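Local structure of Lys-gingipain W83 (Porphyromonas gingivalis, 4RBM) at residues Val208-Tyr213 and Leu243-Cys248. The protein is a secreted cysteine endopeptidase with a strong preference for cleaving proteins after lysine and may act as a virulence factor in periodontal disease. Residues are numbered along the deposited sequence; the frame is centred on the assembly and turned at random.
Sequences VSFANY and LAIGNC. With CKC ((3S)-3,7-diaminoheptan-2-one), chain R.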
ATOM      1  N   VAL A 208      -1.346  -3.721  16.897  1.00  6.76           N
ATOM      2  CA  VAL A 208      -1.976  -4.452  15.807  1.00  7.49           C
ATOM      3  C   VAL A 208      -1.188  -4.180  14.540  1.00 10.72           C
ATOM      4  O   VAL A 208      -0.620  -3.101  14.405  1.00 10.31           O
ATOM      5  CB  VAL A 208      -3.494  -4.159  15.585  1.00 10.84           C
ATOM      6  CG1 VAL A 208      -4.345  -4.627  16.764  1.00 10.23           C
ATOM      7  CG2 VAL A 208      -3.753  -2.691  15.252  1.00 10.25           C
ATOM      8  N   SER A 209      -1.201  -5.127  13.599  1.00  9.51           N
ATOM      9  CA  SER A 209      -0.541  -4.960  12.311  1.00  9.86           C
ATOM     10  C   SER A 209      -1.487  -4.291  11.323  1.00 10.34           C
ATOM     11  O   SER A 209      -1.062  -3.750  10.304  1.00  8.75           O
ATOM     12  CB  SER A 209      -0.123  -6.326  11.756  1.00 11.84           C
ATOM     13  OG  SER A 209      -1.252  -7.166  11.549  1.00 15.37           O
ATOM     14  N   PHE A 210      -2.790  -4.408  11.593  1.00  8.45           N
ATOM     15  CA  PHE A 210      -3.838  -4.050  10.652  1.00  7.98           C
ATOM     16  C   PHE A 210      -5.096  -3.648  11.404  1.00 10.70           C
ATOM     17  O   PHE A 210      -5.458  -4.286  12.391  1.00 10.57           O
ATOM     18  CB  PHE A 210      -4.119  -5.293   9.755  1.00  9.46           C
ATOM     19  CG  PHE A 210      -5.231  -5.167   8.735  1.00  9.71           C
ATOM     20  CD1 PHE A 210      -5.081  -4.354   7.618  1.00 11.23           C
ATOM     21  CD2 PHE A 210      -6.376  -5.955   8.830  1.00 11.14           C
ATOM     22  CE1 PHE A 210      -6.104  -4.247   6.666  1.00 13.46           C
ATOM     23  CE2 PHE A 210      -7.393  -5.865   7.868  1.00 13.35           C
ATOM     24  CZ  PHE A 210      -7.249  -5.021   6.792  1.00 12.88           C
ATOM     25  N   ALA A 211      -5.737  -2.578  10.945  1.00  7.62           N
ATOM     26  CA  ALA A 211      -6.977  -2.080  11.503  1.00  8.28           C
ATOM     27  C   ALA A 211      -7.943  -1.796  10.370  1.00 10.61           C
ATOM     28  O   ALA A 211      -7.625  -1.023   9.464  1.00 11.44           O
ATOM     29  CB  ALA A 211      -6.730  -0.822  12.340  1.00  9.25           C
ATOM     30  N   ASN A 212      -9.080  -2.477  10.366  1.00  7.05           N
ATOM     31  CA  ASN A 212     -10.090  -2.289   9.323  1.00  7.67           C
ATOM     32  C   ASN A 212     -11.410  -1.892   9.969  1.00 12.39           C
ATOM     33  O   ASN A 212     -11.941  -2.624  10.803  1.00 11.54           O
ATOM     34  CB  ASN A 212     -10.240  -3.586   8.483  1.00  6.71           C
ATOM     35  CG  ASN A 212     -11.102  -3.475   7.234  1.00 14.03           C
ATOM     36  OD1 ASN A 212     -11.481  -4.490   6.654  1.00 13.01           O
ATOM     37  ND2 ASN A 212     -11.411  -2.267   6.749  1.00  7.39           N
ATOM     38  N   TYR A 213     -11.931  -0.721   9.593  1.00  9.62           N
ATOM     39  CA  TYR A 213     -13.208  -0.215  10.078  1.00 10.02           C
ATOM     40  C   TYR A 213     -14.181  -0.100   8.902  1.00 12.51           C
ATOM     41  O   TYR A 213     -13.836   0.503   7.881  1.00 12.47           O
ATOM     42  CB  TYR A 213     -12.984   1.158  10.760  1.00 10.17           C
ATOM     43  CG  TYR A 213     -14.233   1.971  11.053  1.00 10.58           C
ATOM     44  CD1 TYR A 213     -14.778   2.820  10.089  1.00 12.01           C
ATOM     45  CD2 TYR A 213     -14.838   1.929  12.306  1.00 10.79           C
ATOM     46  CE1 TYR A 213     -15.927   3.558  10.346  1.00 12.52           C
ATOM     47  CE2 TYR A 213     -15.972   2.691  12.585  1.00 11.76           C
ATOM     48  CZ  TYR A 213     -16.504   3.513  11.604  1.00 13.48           C
ATOM     49  OH  TYR A 213     -17.602   4.283  11.861  1.00 12.69           O
ATOM     50  N   LEU A 243      -1.139  -0.993   8.969  1.00  7.93           N
ATOM     51  CA  LEU A 243      -1.906  -0.599   7.817  1.00  7.76           C
ATOM     52  C   LEU A 243      -3.337  -0.383   8.309  1.00 11.67           C
ATOM     53  O   LEU A 243      -3.873  -1.253   9.001  1.00 10.83           O
ATOM     54  CB  LEU A 243      -1.877  -1.712   6.736  1.00  7.42           C
ATOM     55  CG  LEU A 243      -2.910  -1.578   5.595  1.00 10.47           C
ATOM     56  CD1 LEU A 243      -2.655  -0.306   4.723  1.00 10.22           C
ATOM     57  CD2 LEU A 243      -2.875  -2.815   4.702  1.00 10.72           C
ATOM     58  N   ALA A 244      -3.972   0.731   7.953  1.00  8.49           N
ATOM     59  CA  ALA A 244      -5.362   0.935   8.326  1.00  7.33           C
ATOM     60  C   ALA A 244      -6.189   1.146   7.069  1.00  9.62           C
ATOM     61  O   ALA A 244      -5.735   1.767   6.123  1.00  9.68           O
ATOM     62  CB  ALA A 244      -5.521   2.124   9.292  1.00  7.83           C
ATOM     63  N   ILE A 245      -7.377   0.567   7.056  1.00  6.91           N
ATOM     64  CA  ILE A 245      -8.318   0.676   5.952  1.00  6.98           C
ATOM     65  C   ILE A 245      -9.654   1.155   6.503  1.00 10.46           C
ATOM     66  O   ILE A 245     -10.247   0.514   7.387  1.00 10.12           O
ATOM     67  CB  ILE A 245      -8.465  -0.672   5.168  1.00  9.39           C
ATOM     68  CG1 ILE A 245      -7.092  -1.178   4.646  1.00 10.10           C
ATOM     69  CG2 ILE A 245      -9.517  -0.541   4.017  1.00  8.29           C
ATOM     70  CD1 ILE A 245      -7.204  -2.450   3.787  1.00 11.11           C
ATOM     71  N   GLY A 246     -10.120   2.269   5.959  1.00 10.17           N
ATOM     72  CA  GLY A 246     -11.403   2.837   6.313  1.00 10.36           C
ATOM     73  C   GLY A 246     -12.353   2.613   5.161  1.00 13.29           C
ATOM     74  O   GLY A 246     -12.241   3.300   4.140  1.00 11.55           O
ATOM     75  N   ASN A 247     -13.249   1.598   5.285  1.00  8.58           N
ATOM     76  CA  ASN A 247     -14.272   1.346   4.256  1.00  8.60           C
ATOM     77  C   ASN A 247     -15.466   2.134   4.713  1.00 12.10           C
ATOM     78  O   ASN A 247     -16.340   1.618   5.425  1.00 11.14           O
ATOM     79  CB  ASN A 247     -14.544  -0.139   4.080  1.00  7.85           C
ATOM     80  CG  ASN A 247     -13.385  -0.879   3.470  1.00 13.26           C
ATOM     81  OD1 ASN A 247     -12.794  -1.773   4.102  1.00 11.83           O
ATOM     82  ND2 ASN A 247     -12.995  -0.520   2.235  1.00  9.07           N
ATOM     83  N   CYS A 248     -15.414   3.442   4.433  1.00  8.32           N
ATOM     84  CA  CYS A 248     -16.370   4.424   4.946  1.00  9.97           C
ATOM     85  C   CYS A 248     -16.238   5.706   4.166  1.00 12.79           C
ATOM     86  O   CYS A 248     -15.328   5.835   3.341  1.00 12.08           O
ATOM     87  CB  CYS A 248     -16.132   4.665   6.438  1.00  9.79           C
ATOM     88  SG  CYS A 248     -14.477   5.267   6.842  1.00 13.60           S
TER
HETATM   89  CAK CKC R 717     -19.845   7.090   5.099  1.00 27.98           C
HETATM   90  C   CKC R 717     -21.202   6.669   5.566  1.00 37.69           C
HETATM   91  O   CKC R 717     -21.753   7.333   6.433  1.00 41.84           O
HETATM   92  CA  CKC R 717     -22.030   5.717   4.694  1.00 39.87           C
HETATM   93  N   CKC R 717     -22.642   6.724   3.867  1.00 43.78           N
HETATM   94  CAL CKC R 717     -21.297   4.702   3.781  1.00 36.55           C
HETATM   95  CAH CKC R 717     -20.612   3.626   4.604  1.00 30.98           C
HETATM   96  CAG CKC R 717     -20.222   2.406   3.770  1.00 23.46           C
HETATM   97  CAI CKC R 717     -19.500   1.520   4.781  1.00 19.36           C
HETATM   98  NAM CKC R 717     -18.836   0.330   4.212  1.00 16.10           N
HETATM   99  O   HOH W   1     -11.403  -4.243   3.860  1.00 10.22           O
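ND2 of N212 makes two hydrogen bonds to the neighbouring strand, a nearly straight one to OD1 of N247 (3.0 Å) and one to the backbone O of I245 (3.1 Å). Both acceptors lie near the N212 amide plane, although ND2 stands above the carbonyl plane of I245. That oxygen also takes N-H of Y213, so two donors grip it. A water donating to OD1 of N212 and OD1 of N247 closes a ring between the amides, whose planes are 73° apart; Y313 OH is a further partner of N212 OD1. With CG anti to the backbone N (chi1 -171°), the N212 amide reaches across to the neighbouring strand.

Five backbone bonds join the strands, from L243 N to S209 O through N247 N to Y213 O (2.9 Å). The N-to-C directions of 210-213 and 243-247 differ by 6° and their axes approach to 4.7 Å, a parallel pair. On the face shared with N212, CD1 of I245 meets the F210 ring at its edge, 3.6 Å from CE1, while L243 CD2 lies 4.0 Å from F210 CD1. A211, A244 and Y213 occupy the other face; C248 SG reaches the edge of the Y213 ring, 5.2 Å from its centroid.

Strands 210-214 and 242-247 are central neighbours in the six-stranded sheet of the C25 catalytic domain. Their C-terminal ends lead to H216, the probable proton donor, and the nucleophile C249. N247 O accepts a hydrogen bond from NAM of the lysine-like ligand (3.1 Å), which also bonds D288 OD2, T214 OG1 and H216 ND1, consistent with an S1 pocket selecting lysine.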